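Hemolysin-related protein (PDB 6MLT) is a secreted protein of the Vibrio cholerae biofilm matrix that binds calcium and probably helps the biofilm adhere by recognising carbohydrate through its lectin domain. Local coordinates at residues 279-283 against 284-288; 204-207 against 208-212; 385-388 against 389-392; 492-496 against 497-501. All blocks are in the same frame, centred on the assembly; numbering follows the deposited sequence.

The four contacts illustrate how a mostly beta protein turns its chain locally. Contacts 2 and 4 are hairpins in four-stranded propeller sheets, their centres 37 Å apart. Contact 1 lies where the chain leaves the propeller for the beta-prism lectin module, and its nearest atoms come within about 6 Å of those of contact 4. Contact 3 belongs to the lectin module itself; its centre is 69 Å from that of contact 4, on the opposite side of the chain's centre. None of the four is an annotated metal site, although bound sodium ions lie about 8, 7 and 10 Å from the side chains of Phe282, Leu212 and Leu492 in contacts 1, 2 and 4.

Contact 1. Residues 279-283 against 284-288; sequences VSSFL and GKPSS
Ser281 meets Gly284 and Pro286 where the chain folds back on itself within a few residues. CB points at the 284-288 segment and rests 3.6 Å from Gly284 O, with Pro286 CD somewhat farther off. One bond on, OG stands beside the backbone N and opposite the carbonyl carbon (chi1 -59°), a rotation that carries it onto the proline ring: OG is 3.5 Å from Pro286 CG and 3.8 Å from Pro286 CD. The contact is van der Waals in kind, since no hydrogen bond joins the two segments. Ser281 is also the centre of an inverse gamma turn, closed by a weak bond from Phe282 N to Ser280 O. This bend lies just after strand 277-279, an edge strand of a propeller sheet, on the way to strand 295-301, the first of the beta-prism lectin module. Phe282 turns from the later segment, and one face of its ring receives Ser280 CB, 3.7 Å above the plane and displaced toward the rim. Val446 and Met455 of the adjoining strands also touch Phe282. Gly284 pays a price for the close fold, because its N and O are both buried without a polar partner. At Pro286 the chain enters a 3-10 turn in which Lys285 O is gripped twice by one residue, by Ser288 N at 2.8 Å and by Ser288 OG at 2.6 Å, the hydroxyl approaching in the carbonyl plane.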
ATOM      1  N   VAL A 279       6.593   2.519   2.855  1.00 19.24           N
ATOM      2  CA  VAL A 279       6.970   1.400   1.998  1.00 21.04           C
ATOM      3  C   VAL A 279       6.426   1.687   0.606  1.00 20.27           C
ATOM      4  O   VAL A 279       5.216   1.886   0.441  1.00 19.29           O
ATOM      5  CB  VAL A 279       6.419   0.065   2.530  1.00 22.46           C
ATOM      6  CG1 VAL A 279       6.876  -1.097   1.650  1.00 22.53           C
ATOM      7  CG2 VAL A 279       6.833  -0.136   3.989  1.00 23.69           C
ATOM      8  N   SER A 280       7.299   1.718  -0.391  1.00 18.97           N
ATOM      9  CA  SER A 280       6.837   2.153  -1.706  1.00 19.38           C
ATOM     10  C   SER A 280       7.869   1.796  -2.768  1.00 19.30           C
ATOM     11  O   SER A 280       8.897   1.168  -2.490  1.00 19.12           O
ATOM     12  CB  SER A 280       6.554   3.654  -1.707  1.00 19.93           C
ATOM     13  OG  SER A 280       5.695   3.986  -2.774  1.00 21.12           O
ATOM     14  N   SER A 281       7.559   2.185  -4.004  1.00 18.99           N
ATOM     15  CA  SER A 281       8.472   2.033  -5.138  1.00 23.76           C
ATOM     16  C   SER A 281       9.490   3.166  -5.075  1.00 22.66           C
ATOM     17  O   SER A 281       9.339   4.219  -5.698  1.00 22.36           O
ATOM     18  CB  SER A 281       7.702   2.048  -6.456  1.00 27.10           C
ATOM     19  OG  SER A 281       6.747   1.007  -6.508  1.00 27.69           O
ATOM     20  N   PHE A 282      10.542   2.941  -4.284  1.00 20.98           N
ATOM     21  CA  PHE A 282      11.589   3.928  -4.057  1.00 21.22           C
ATOM     22  C   PHE A 282      12.834   3.690  -4.898  1.00 22.61           C
ATOM     23  O   PHE A 282      13.590   4.635  -5.147  1.00 21.86           O
ATOM     24  CB  PHE A 282      12.039   3.911  -2.592  1.00 19.89           C
ATOM     25  CG  PHE A 282      11.032   4.436  -1.611  1.00 19.55           C
ATOM     26  CD1 PHE A 282      10.602   5.746  -1.671  1.00 19.48           C
ATOM     27  CD2 PHE A 282      10.579   3.635  -0.573  1.00 19.98           C
ATOM     28  CE1 PHE A 282       9.703   6.241  -0.741  1.00 19.60           C
ATOM     29  CE2 PHE A 282       9.679   4.129   0.362  1.00 19.31           C
ATOM     30  CZ  PHE A 282       9.249   5.434   0.276  1.00 19.14           C
ATOM     31  N   LEU A 283      13.092   2.445  -5.281  1.00 22.30           N
ATOM     32  CA  LEU A 283      14.342   2.058  -5.915  1.00 24.29           C
ATOM     33  C   LEU A 283      14.212   1.896  -7.422  1.00 25.02           C
ATOM     34  O   LEU A 283      15.215   1.651  -8.095  1.00 26.50           O
ATOM     35  CB  LEU A 283      14.852   0.751  -5.298  1.00 24.67           C
ATOM     36  CG  LEU A 283      14.882   0.712  -3.767  1.00 23.03           C
ATOM     37  CD1 LEU A 283      15.515  -0.596  -3.291  1.00 24.52           C
ATOM     38  CD2 LEU A 283      15.637   1.907  -3.220  1.00 22.45           C
ATOM     39  N   GLY A 284      13.012   2.043  -7.958  1.00 25.70           N
ATOM     40  CA  GLY A 284      12.781   1.901  -9.381  1.00 28.05           C
ATOM     41  C   GLY A 284      11.294   1.957  -9.640  1.00 27.72           C
ATOM     42  O   GLY A 284      10.475   1.928  -8.719  1.00 25.38           O
ATOM     43  N   LYS A 285      10.950   2.065 -10.916  1.00 26.58           N
ATOM     44  CA  LYS A 285       9.546   2.033 -11.285  1.00 27.34           C
ATOM     45  C   LYS A 285       9.018   0.605 -11.152  1.00 30.81           C
ATOM     46  O   LYS A 285       9.759  -0.354 -11.365  1.00 32.25           O
ATOM     47  CB  LYS A 285       9.351   2.539 -12.714  1.00 27.97           C
ATOM     48  N   PRO A 286       7.749   0.434 -10.777  1.00 31.41           N
ATOM     49  CA  PRO A 286       7.189  -0.929 -10.719  1.00 33.03           C
ATOM     50  C   PRO A 286       7.429  -1.737 -11.987  1.00 35.52           C
ATOM     51  O   PRO A 286       7.650  -2.953 -11.906  1.00 35.85           O
ATOM     52  CB  PRO A 286       5.695  -0.681 -10.479  1.00 32.70           C
ATOM     53  CG  PRO A 286       5.645   0.621  -9.756  1.00 32.15           C
ATOM     54  CD  PRO A 286       6.784   1.449 -10.309  1.00 33.08           C
ATOM     55  N   SER A 287       7.416  -1.096 -13.156  1.00 37.39           N
ATOM     56  CA  SER A 287       7.647  -1.816 -14.404  1.00 41.62           C
ATOM     57  C   SER A 287       9.066  -2.359 -14.511  1.00 43.23           C
ATOM     58  O   SER A 287       9.289  -3.327 -15.248  1.00 41.72           O
ATOM     59  CB  SER A 287       7.356  -0.906 -15.595  1.00 44.69           C
ATOM     60  OG  SER A 287       8.247   0.193 -15.613  1.00 48.11           O
ATOM     61  N   SER A 288      10.031  -1.764 -13.802  1.00 43.76           N
ATOM     62  CA  SER A 288      11.407  -2.247 -13.845  1.00 45.12           C
ATOM     63  C   SER A 288      11.564  -3.632 -13.231  1.00 46.21           C
ATOM     64  O   SER A 288      12.615  -4.255 -13.417  1.00 41.69           O
ATOM     65  CB  SER A 288      12.337  -1.257 -13.133  1.00 43.98           C
ATOM     66  OG  SER A 288      12.176  -1.300 -11.722  1.00 40.51           O
TER

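Contact 2. Residues 204-207 against 208-212; sequences LYQN and NGAYL
Ala210 O accepts Gln206 N in a 2.8 Å hydrogen bond, in the carbonyl plane, and also receives a weaker CA-H contact from Tyr205. The Gln206-Ala210 bond closes a beta hairpin of the 3:5 class, a type I turn from Gln206 to Gly209 with a G1 bulge at the glycine, which joins strand 203-205 to strand 211-214 at the edge of a propeller sheet. Gly209 N returns to Gln206 O from well above the carbonyl plane, while Leu212 N bonds to Leu204 O at 2.9 Å farther down the ladder. Asn208 adds an Asx turn: with CG between its backbone N and carbonyl carbon (chi1 67°), OD1 accepts Ala210 N at 3.0 Å. Asn207 serves the surroundings instead, giving ND2 to Gln195 OE1 and Ile154 O. On the face shared by Leu204, Gln206 and Leu212, the Gln206 chain crosses that of Leu212 at about a right angle, and Leu212 CD1 lies 3.6 Å from Gln206 CG. The side chains of Gln206 and Asn208 run side by side, their amide planes 75° apart, and one water spans them, donating to Gln206 OE1 at 2.6 Å and accepting from Asn208 ND2 at 3.0 Å.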
ATOM      1  N   LEU A 204      -1.214 -10.371  16.567  1.00 16.93           N
ATOM      2  CA  LEU A 204      -2.225 -10.507  15.527  1.00 17.44           C
ATOM      3  C   LEU A 204      -3.455 -11.188  16.120  1.00 18.87           C
ATOM      4  O   LEU A 204      -3.360 -12.301  16.657  1.00 18.52           O
ATOM      5  CB  LEU A 204      -1.702 -11.301  14.325  1.00 17.93           C
ATOM      6  CG  LEU A 204      -2.616 -11.219  13.095  1.00 17.65           C
ATOM      7  CD1 LEU A 204      -2.557  -9.825  12.483  1.00 17.05           C
ATOM      8  CD2 LEU A 204      -2.259 -12.277  12.060  1.00 21.22           C
ATOM      9  N   TYR A 205      -4.600 -10.512  16.027  1.00 19.31           N
ATOM     10  CA  TYR A 205      -5.883 -11.034  16.468  1.00 18.96           C
ATOM     11  C   TYR A 205      -6.793 -11.276  15.272  1.00 20.11           C
ATOM     12  O   TYR A 205      -6.761 -10.529  14.290  1.00 18.88           O
ATOM     13  CB  TYR A 205      -6.613 -10.060  17.405  1.00 19.50           C
ATOM     14  CG  TYR A 205      -5.819  -9.492  18.557  1.00 18.18           C
ATOM     15  CD1 TYR A 205      -5.117  -8.301  18.422  1.00 19.35           C
ATOM     16  CD2 TYR A 205      -5.825 -10.110  19.798  1.00 17.11           C
ATOM     17  CE1 TYR A 205      -4.413  -7.760  19.482  1.00 19.70           C
ATOM     18  CE2 TYR A 205      -5.126  -9.572  20.869  1.00 19.13           C
ATOM     19  CZ  TYR A 205      -4.421  -8.401  20.702  1.00 18.98           C
ATOM     20  OH  TYR A 205      -3.718  -7.870  21.757  1.00 19.68           O
ATOM     21  N   GLN A 206      -7.633 -12.305  15.375  1.00 18.52           N
ATOM     22  CA  GLN A 206      -8.824 -12.346  14.540  1.00 19.28           C
ATOM     23  C   GLN A 206      -9.723 -11.172  14.905  1.00 19.86           C
ATOM     24  O   GLN A 206      -9.560 -10.535  15.951  1.00 21.42           O
ATOM     25  CB  GLN A 206      -9.562 -13.677  14.705  1.00 22.48           C
ATOM     26  CG  GLN A 206      -8.788 -14.860  14.152  1.00 29.27           C
ATOM     27  CD  GLN A 206      -9.583 -16.154  14.173  1.00 37.22           C
ATOM     28  OE1 GLN A 206     -10.113 -16.554  15.207  1.00 35.71           O
ATOM     29  NE2 GLN A 206      -9.669 -16.813  13.027  1.00 45.37           N
ATOM     30  N   ASN A 207     -10.676 -10.865  14.023  1.00 21.06           N
ATOM     31  CA  ASN A 207     -11.467  -9.665  14.255  1.00 22.71           C
ATOM     32  C   ASN A 207     -12.498  -9.839  15.367  1.00 23.99           C
ATOM     33  O   ASN A 207     -13.155  -8.854  15.725  1.00 22.17           O
ATOM     34  CB  ASN A 207     -12.137  -9.191  12.956  1.00 25.04           C
ATOM     35  CG  ASN A 207     -12.988 -10.251  12.291  1.00 28.24           C
ATOM     36  OD1 ASN A 207     -13.532 -11.140  12.943  1.00 27.05           O
ATOM     37  ND2 ASN A 207     -13.128 -10.139  10.976  1.00 28.18           N
ATOM     38  N   ASN A 208     -12.646 -11.033  15.938  1.00 23.32           N
ATOM     39  CA  ASN A 208     -13.378 -11.191  17.189  1.00 21.68           C
ATOM     40  C   ASN A 208     -12.469 -11.098  18.412  1.00 20.63           C
ATOM     41  O   ASN A 208     -12.953 -11.219  19.541  1.00 22.57           O
ATOM     42  CB  ASN A 208     -14.138 -12.522  17.190  1.00 22.80           C
ATOM     43  CG  ASN A 208     -13.220 -13.732  17.217  1.00 23.52           C
ATOM     44  OD1 ASN A 208     -12.000 -13.622  17.064  1.00 22.18           O
ATOM     45  ND2 ASN A 208     -13.812 -14.898  17.400  1.00 23.10           N
ATOM     46  N   GLY A 209     -11.175 -10.863  18.213  1.00 19.29           N
ATOM     47  CA  GLY A 209     -10.225 -10.739  19.301  1.00 20.68           C
ATOM     48  C   GLY A 209      -9.471 -12.008  19.645  1.00 19.99           C
ATOM     49  O   GLY A 209      -8.595 -11.973  20.522  1.00 19.49           O
ATOM     50  N   ALA A 210      -9.777 -13.123  18.989  1.00 20.34           N
ATOM     51  CA  ALA A 210      -9.054 -14.360  19.246  1.00 21.83           C
ATOM     52  C   ALA A 210      -7.584 -14.205  18.874  1.00 19.90           C
ATOM     53  O   ALA A 210      -7.242 -13.667  17.819  1.00 19.35           O
ATOM     54  CB  ALA A 210      -9.669 -15.516  18.457  1.00 24.50           C
ATOM     55  N   TYR A 211      -6.716 -14.696  19.751  1.00 20.13           N
ATOM     56  CA  TYR A 211      -5.276 -14.578  19.557  1.00 21.44           C
ATOM     57  C   TYR A 211      -4.809 -15.523  18.454  1.00 19.83           C
ATOM     58  O   TYR A 211      -5.153 -16.708  18.459  1.00 21.62           O
ATOM     59  CB  TYR A 211      -4.581 -14.904  20.874  1.00 21.35           C
ATOM     60  CG  TYR A 211      -3.078 -15.045  20.833  1.00 19.41           C
ATOM     61  CD1 TYR A 211      -2.486 -16.273  20.582  1.00 22.09           C
ATOM     62  CD2 TYR A 211      -2.252 -13.960  21.103  1.00 19.49           C
ATOM     63  CE1 TYR A 211      -1.111 -16.415  20.575  1.00 22.82           C
ATOM     64  CE2 TYR A 211      -0.880 -14.092  21.098  1.00 20.38           C
ATOM     65  CZ  TYR A 211      -0.318 -15.324  20.831  1.00 21.96           C
ATOM     66  OH  TYR A 211       1.043 -15.468  20.830  1.00 24.48           O
ATOM     67  N   LEU A 212      -4.022 -15.005  17.509  1.00 19.44           N
ATOM     68  CA  LEU A 212      -3.427 -15.838  16.466  1.00 19.94           C
ATOM     69  C   LEU A 212      -1.933 -16.038  16.679  1.00 20.89           C
ATOM     70  O   LEU A 212      -1.473 -17.176  16.765  1.00 20.67           O
ATOM     71  CB  LEU A 212      -3.679 -15.234  15.080  1.00 22.34           C
ATOM     72  CG  LEU A 212      -5.129 -15.296  14.589  1.00 24.73           C
ATOM     73  CD1 LEU A 212      -5.269 -14.519  13.296  1.00 24.47           C
ATOM     74  CD2 LEU A 212      -5.588 -16.735  14.401  1.00 29.80           C
TER
HETATM   75  O   HOH W   1     -12.132 -17.285  16.652  1.00 33.93           O

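Contact 3. Residues 385-388 against 389-392; sequences VGSK and DSAF
Ser387 and Asp389 meet through a hydroxyl that serves the backbone: Asp389 N donates to Ser387 OG at 3.1 Å, with the N-H bent to 140°. Lying opposite its own backbone N (chi1 177°), that oxygen is brought beside the next turn of chain, where it also lies 3.4 Å from Asp389 CB. The carbonyl of the same serine takes Ser390 N at 3.2 Å, the donor standing 61° out of the carbonyl plane. One residue on, Ala391 N reaches Lys388 O at 3.3 Å in a similar way. These successive bonds make a short 3-10 turn, and it forms part of the connection between strands 382-386 and 394-400, the two outermost strands of one sheet of the beta-prism lectin fold. A second shell then fixes the turn from outside. Ser390 OG is bonded to Ala324 O, Lys388 N is bonded to Glu372 OE1, and Lys363 NZ is bonded to Asp389 O. The long chain of Lys388 leaves the turn, bends at chi3 and chi4, and ends in a hydrogen bond between its NZ and Thr396 OG1, on the strand to which the loop leads.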
ATOM      1  N   VAL A 385       0.845 -33.673 -22.248  1.00 20.99           N
ATOM      2  CA  VAL A 385      -0.504 -33.510 -22.768  1.00 20.12           C
ATOM      3  C   VAL A 385      -0.517 -34.084 -24.179  1.00 19.08           C
ATOM      4  O   VAL A 385       0.430 -33.882 -24.949  1.00 20.04           O
ATOM      5  CB  VAL A 385      -0.952 -32.033 -22.764  1.00 22.31           C
ATOM      6  CG1 VAL A 385      -1.120 -31.529 -21.336  1.00 27.44           C
ATOM      7  CG2 VAL A 385       0.050 -31.165 -23.519  1.00 23.13           C
ATOM      8  N   GLY A 386      -1.574 -34.814 -24.505  1.00 19.99           N
ATOM      9  CA  GLY A 386      -1.628 -35.546 -25.751  1.00 17.08           C
ATOM     10  C   GLY A 386      -0.801 -36.814 -25.662  1.00 19.37           C
ATOM     11  O   GLY A 386      -0.392 -37.258 -24.581  1.00 18.46           O
ATOM     12  N   SER A 387      -0.524 -37.388 -26.831  1.00 18.76           N
ATOM     13  CA  SER A 387       0.163 -38.672 -26.885  1.00 20.60           C
ATOM     14  C   SER A 387       0.911 -38.828 -28.200  1.00 22.44           C
ATOM     15  O   SER A 387       0.344 -38.601 -29.274  1.00 19.90           O
ATOM     16  CB  SER A 387      -0.825 -39.827 -26.728  1.00 23.39           C
ATOM     17  OG  SER A 387      -0.146 -41.069 -26.843  1.00 25.94           O
ATOM     18  N   LYS A 388       2.174 -39.248 -28.103  1.00 23.10           N
ATOM     19  CA  LYS A 388       2.954 -39.591 -29.290  1.00 24.16           C
ATOM     20  C   LYS A 388       2.345 -40.769 -30.034  1.00 20.70           C
ATOM     21  O   LYS A 388       2.569 -40.924 -31.243  1.00 21.40           O
ATOM     22  CB  LYS A 388       4.391 -39.928 -28.891  1.00 32.07           C
ATOM     23  CG  LYS A 388       5.258 -38.729 -28.570  1.00 44.28           C
ATOM     24  CD  LYS A 388       6.626 -39.163 -28.049  1.00 59.38           C
ATOM     25  CE  LYS A 388       7.764 -38.403 -28.722  1.00 66.35           C
ATOM     26  NZ  LYS A 388       8.193 -39.036 -30.007  1.00 64.21           N
ATOM     27  N   ASP A 389       1.610 -41.632 -29.328  1.00 19.00           N
ATOM     28  CA  ASP A 389       0.970 -42.788 -29.945  1.00 23.35           C
ATOM     29  C   ASP A 389      -0.182 -42.413 -30.867  1.00 19.15           C
ATOM     30  O   ASP A 389      -0.759 -43.305 -31.500  1.00 18.58           O
ATOM     31  CB  ASP A 389       0.463 -43.751 -28.868  1.00 34.96           C
ATOM     32  CG  ASP A 389       1.564 -44.623 -28.291  1.00 49.36           C
ATOM     33  OD1 ASP A 389       2.604 -44.801 -28.957  1.00 52.78           O
ATOM     34  OD2 ASP A 389       1.383 -45.141 -27.167  1.00 55.96           O
ATOM     35  N   SER A 390      -0.545 -41.138 -30.950  1.00 16.32           N
ATOM     36  CA  SER A 390      -1.575 -40.696 -31.881  1.00 18.35           C
ATOM     37  C   SER A 390      -1.050 -40.470 -33.293  1.00 17.87           C
ATOM     38  O   SER A 390      -1.827 -40.090 -34.174  1.00 18.33           O
ATOM     39  CB  SER A 390      -2.212 -39.401 -31.369  1.00 21.11           C
ATOM     40  OG  SER A 390      -2.797 -39.635 -30.099  1.00 24.86           O
ATOM     41  N   ALA A 391       0.237 -40.689 -33.527  1.00 18.60           N
ATOM     42  CA  ALA A 391       0.851 -40.345 -34.798  1.00 17.91           C
ATOM     43  C   ALA A 391       0.702 -41.467 -35.812  1.00 18.98           C
ATOM     44  O   ALA A 391       0.883 -42.644 -35.492  1.00 18.27           O
ATOM     45  CB  ALA A 391       2.335 -40.033 -34.598  1.00 18.33           C
ATOM     46  N   PHE A 392       0.361 -41.084 -37.042  1.00 17.40           N
ATOM     47  CA  PHE A 392       0.653 -41.899 -38.211  1.00 18.24           C
ATOM     48  C   PHE A 392       2.068 -41.611 -38.707  1.00 18.69           C
ATOM     49  O   PHE A 392       2.822 -42.536 -39.020  1.00 19.42           O
ATOM     50  CB  PHE A 392      -0.387 -41.636 -39.307  1.00 19.58           C
ATOM     51  CG  PHE A 392      -0.132 -42.378 -40.573  1.00 22.29           C
ATOM     52  CD1 PHE A 392      -0.484 -43.709 -40.696  1.00 23.41           C
ATOM     53  CD2 PHE A 392       0.455 -41.742 -41.650  1.00 26.34           C
ATOM     54  CE1 PHE A 392      -0.246 -44.395 -41.869  1.00 27.23           C
ATOM     55  CE2 PHE A 392       0.699 -42.427 -42.827  1.00 28.20           C
ATOM     56  CZ  PHE A 392       0.342 -43.755 -42.932  1.00 28.08           C
TER

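Contact 4. Residues 492-496 against 497-501; sequences LVQDR and LRMRI
Asp495 and Arg498 form the tight end of this beta hairpin, where one carboxylate receives four N-H groups. OD1 accepts Arg498 N at 2.8 Å, nearly along its C-O axis, and Leu497 N at 3.0 Å from above the carboxylate plane. OD2 forms the salt bridge, taking Arg498 NH2 at 2.7 Å and Arg498 NE at 3.0 Å. Asp495 CG sits between the backbone N and the carbonyl carbon (chi1 68°), which turns the acid in toward the bend, and the two charged planes are only 24° apart. The Arg500 guanidinium lies against that of Arg498, whose NH2 is 3.4 Å above its centre; Arg500 NH2 is held by Asn468 OD1 and Ala467 O, and the nearby Asp495 carboxylate probably lessens the repulsion between the two cations. By contrast, Leu497 at the bend is exposed, and its side chain merely leans on the backbone of Arg496. Farther along, Val493 and Arg500 exchange two backbone bonds, and Met499 CE packs 3.8 Å from Leu492 CB. The hairpin forms the middle pair of a propeller sheet, between strands 478-481 and 509-514, and Leu492 and Met499 meet Leu537 of strand 536-541 in the neighbouring sheet.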
ATOM      1  N   LEU A 492       9.737  12.034   2.031  1.00 16.34           N
ATOM      2  CA  LEU A 492       9.493  13.276   2.750  1.00 16.05           C
ATOM      3  C   LEU A 492       9.856  13.048   4.207  1.00 17.91           C
ATOM      4  O   LEU A 492       9.321  12.134   4.841  1.00 18.49           O
ATOM      5  CB  LEU A 492       8.035  13.717   2.628  1.00 17.69           C
ATOM      6  CG  LEU A 492       7.517  14.076   1.239  1.00 18.17           C
ATOM      7  CD1 LEU A 492       7.244  12.830   0.408  1.00 19.39           C
ATOM      8  CD2 LEU A 492       6.257  14.905   1.380  1.00 24.06           C
ATOM      9  N   VAL A 493      10.768  13.872   4.725  1.00 16.50           N
ATOM     10  CA  VAL A 493      11.343  13.680   6.047  1.00 18.18           C
ATOM     11  C   VAL A 493      11.317  15.006   6.796  1.00 20.14           C
ATOM     12  O   VAL A 493      11.223  16.083   6.207  1.00 19.67           O
ATOM     13  CB  VAL A 493      12.788  13.131   5.983  1.00 18.18           C
ATOM     14  CG1 VAL A 493      12.855  11.898   5.096  1.00 22.37           C
ATOM     15  CG2 VAL A 493      13.762  14.199   5.492  1.00 18.85           C
ATOM     16  N   GLN A 494      11.441  14.908   8.114  1.00 21.63           N
ATOM     17  CA  GLN A 494      11.371  16.042   9.022  1.00 18.57           C
ATOM     18  C   GLN A 494      12.396  15.828  10.125  1.00 19.60           C
ATOM     19  O   GLN A 494      12.570  14.699  10.598  1.00 18.47           O
ATOM     20  CB  GLN A 494       9.964  16.163   9.622  1.00 19.55           C
ATOM     21  CG  GLN A 494       9.826  17.185  10.739  1.00 20.27           C
ATOM     22  CD  GLN A 494       9.852  18.607  10.214  1.00 21.75           C
ATOM     23  OE1 GLN A 494       9.169  18.931   9.246  1.00 22.18           O
ATOM     24  NE2 GLN A 494      10.655  19.455  10.836  1.00 20.40           N
ATOM     25  N   ASP A 495      13.091  16.897  10.525  1.00 20.42           N
ATOM     26  CA  ASP A 495      13.889  16.819  11.747  1.00 22.86           C
ATOM     27  C   ASP A 495      13.547  17.991  12.661  1.00 20.49           C
ATOM     28  O   ASP A 495      12.401  18.446  12.665  1.00 22.16           O
ATOM     29  CB  ASP A 495      15.393  16.717  11.433  1.00 26.75           C
ATOM     30  CG  ASP A 495      16.004  17.979  10.824  1.00 30.86           C
ATOM     31  OD1 ASP A 495      15.327  19.012  10.642  1.00 29.36           O
ATOM     32  OD2 ASP A 495      17.222  17.915  10.538  1.00 31.14           O
ATOM     33  N   ARG A 496      14.497  18.462  13.474  1.00 18.64           N
ATOM     34  CA  ARG A 496      14.162  19.515  14.431  1.00 17.01           C
ATOM     35  C   ARG A 496      13.882  20.845  13.740  1.00 19.06           C
ATOM     36  O   ARG A 496      13.073  21.637  14.236  1.00 21.55           O
ATOM     37  CB  ARG A 496      15.286  19.690  15.456  1.00 19.65           C
ATOM     38  CG  ARG A 496      15.548  18.467  16.356  1.00 22.09           C
ATOM     39  CD  ARG A 496      14.311  17.992  17.115  1.00 19.85           C
ATOM     40  NE  ARG A 496      13.725  19.026  17.967  1.00 18.26           N
ATOM     41  CZ  ARG A 496      14.199  19.387  19.154  1.00 22.74           C
ATOM     42  NH1 ARG A 496      15.288  18.815  19.645  1.00 23.42           N
ATOM     43  NH2 ARG A 496      13.585  20.336  19.849  1.00 23.51           N
ATOM     44  N   LEU A 497      14.517  21.103  12.593  1.00 18.60           N
ATOM     45  CA  LEU A 497      14.495  22.429  11.984  1.00 17.89           C
ATOM     46  C   LEU A 497      14.101  22.458  10.516  1.00 19.58           C
ATOM     47  O   LEU A 497      13.848  23.550   9.996  1.00 18.67           O
ATOM     48  CB  LEU A 497      15.875  23.091  12.114  1.00 20.21           C
ATOM     49  CG  LEU A 497      16.368  23.350  13.534  1.00 20.85           C
ATOM     50  CD1 LEU A 497      17.829  23.767  13.532  1.00 23.93           C
ATOM     51  CD2 LEU A 497      15.506  24.416  14.205  1.00 25.30           C
ATOM     52  N   ARG A 498      14.047  21.318   9.832  1.00 19.33           N
ATOM     53  CA  ARG A 498      13.879  21.297   8.387  1.00 21.73           C
ATOM     54  C   ARG A 498      12.978  20.146   7.977  1.00 21.13           C
ATOM     55  O   ARG A 498      13.067  19.050   8.532  1.00 23.85           O
ATOM     56  CB  ARG A 498      15.224  21.129   7.649  1.00 25.62           C
ATOM     57  CG  ARG A 498      16.406  21.831   8.279  1.00 38.27           C
ATOM     58  CD  ARG A 498      17.710  21.240   7.777  1.00 46.22           C
ATOM     59  NE  ARG A 498      18.009  19.954   8.411  1.00 48.41           N
ATOM     60  CZ  ARG A 498      19.048  19.188   8.093  1.00 44.49           C
ATOM     61  NH1 ARG A 498      19.889  19.571   7.139  1.00 40.35           N
ATOM     62  NH2 ARG A 498      19.249  18.037   8.723  1.00 42.55           N
ATOM     63  N   MET A 499      12.124  20.409   6.999  1.00 18.28           N
ATOM     64  CA  MET A 499      11.495  19.371   6.200  1.00 16.60           C
ATOM     65  C   MET A 499      12.304  19.231   4.919  1.00 19.68           C
ATOM     66  O   MET A 499      12.750  20.231   4.354  1.00 17.35           O
ATOM     67  CB  MET A 499      10.034  19.727   5.896  1.00 20.08           C
ATOM     68  CG  MET A 499       9.298  18.720   5.016  1.00 21.15           C
ATOM     69  SD  MET A 499       9.599  18.971   3.242  1.00 24.00           S
ATOM     70  CE  MET A 499       8.892  17.460   2.584  1.00 24.47           C
ATOM     71  N   ARG A 500      12.538  17.991   4.491  1.00 20.09           N
ATOM     72  CA  ARG A 500      13.337  17.757   3.299  1.00 21.08           C
ATOM     73  C   ARG A 500      12.705  16.688   2.422  1.00 19.77           C
ATOM     74  O   ARG A 500      11.947  15.832   2.890  1.00 19.79           O
ATOM     75  CB  ARG A 500      14.778  17.357   3.660  1.00 20.88           C
ATOM     76  CG  ARG A 500      15.571  18.487   4.317  1.00 20.62           C
ATOM     77  CD  ARG A 500      16.986  18.054   4.648  1.00 22.80           C
ATOM     78  NE  ARG A 500      17.010  17.004   5.659  1.00 23.56           N
ATOM     79  CZ  ARG A 500      18.080  16.275   5.961  1.00 25.45           C
ATOM     80  NH1 ARG A 500      19.225  16.475   5.323  1.00 23.70           N
ATOM     81  NH2 ARG A 500      18.003  15.333   6.900  1.00 22.70           N
ATOM     82  N   ILE A 501      13.032  16.760   1.138  1.00 20.00           N
ATOM     83  CA  ILE A 501      12.653  15.759   0.148  1.00 20.15           C
ATOM     84  C   ILE A 501      13.920  15.037  -0.282  1.00 19.95           C
ATOM     85  O   ILE A 501      14.901  15.677  -0.682  1.00 22.13           O
ATOM     86  CB  ILE A 501      11.949  16.399  -1.058  1.00 20.59           C
ATOM     87  CG1 ILE A 501      10.719  17.183  -0.597  1.00 20.88           C
ATOM     88  CG2 ILE A 501      11.567  15.329  -2.097  1.00 19.91           C
ATOM     89  CD1 ILE A 501      10.152  18.093  -1.677  1.00 22.60           C
TER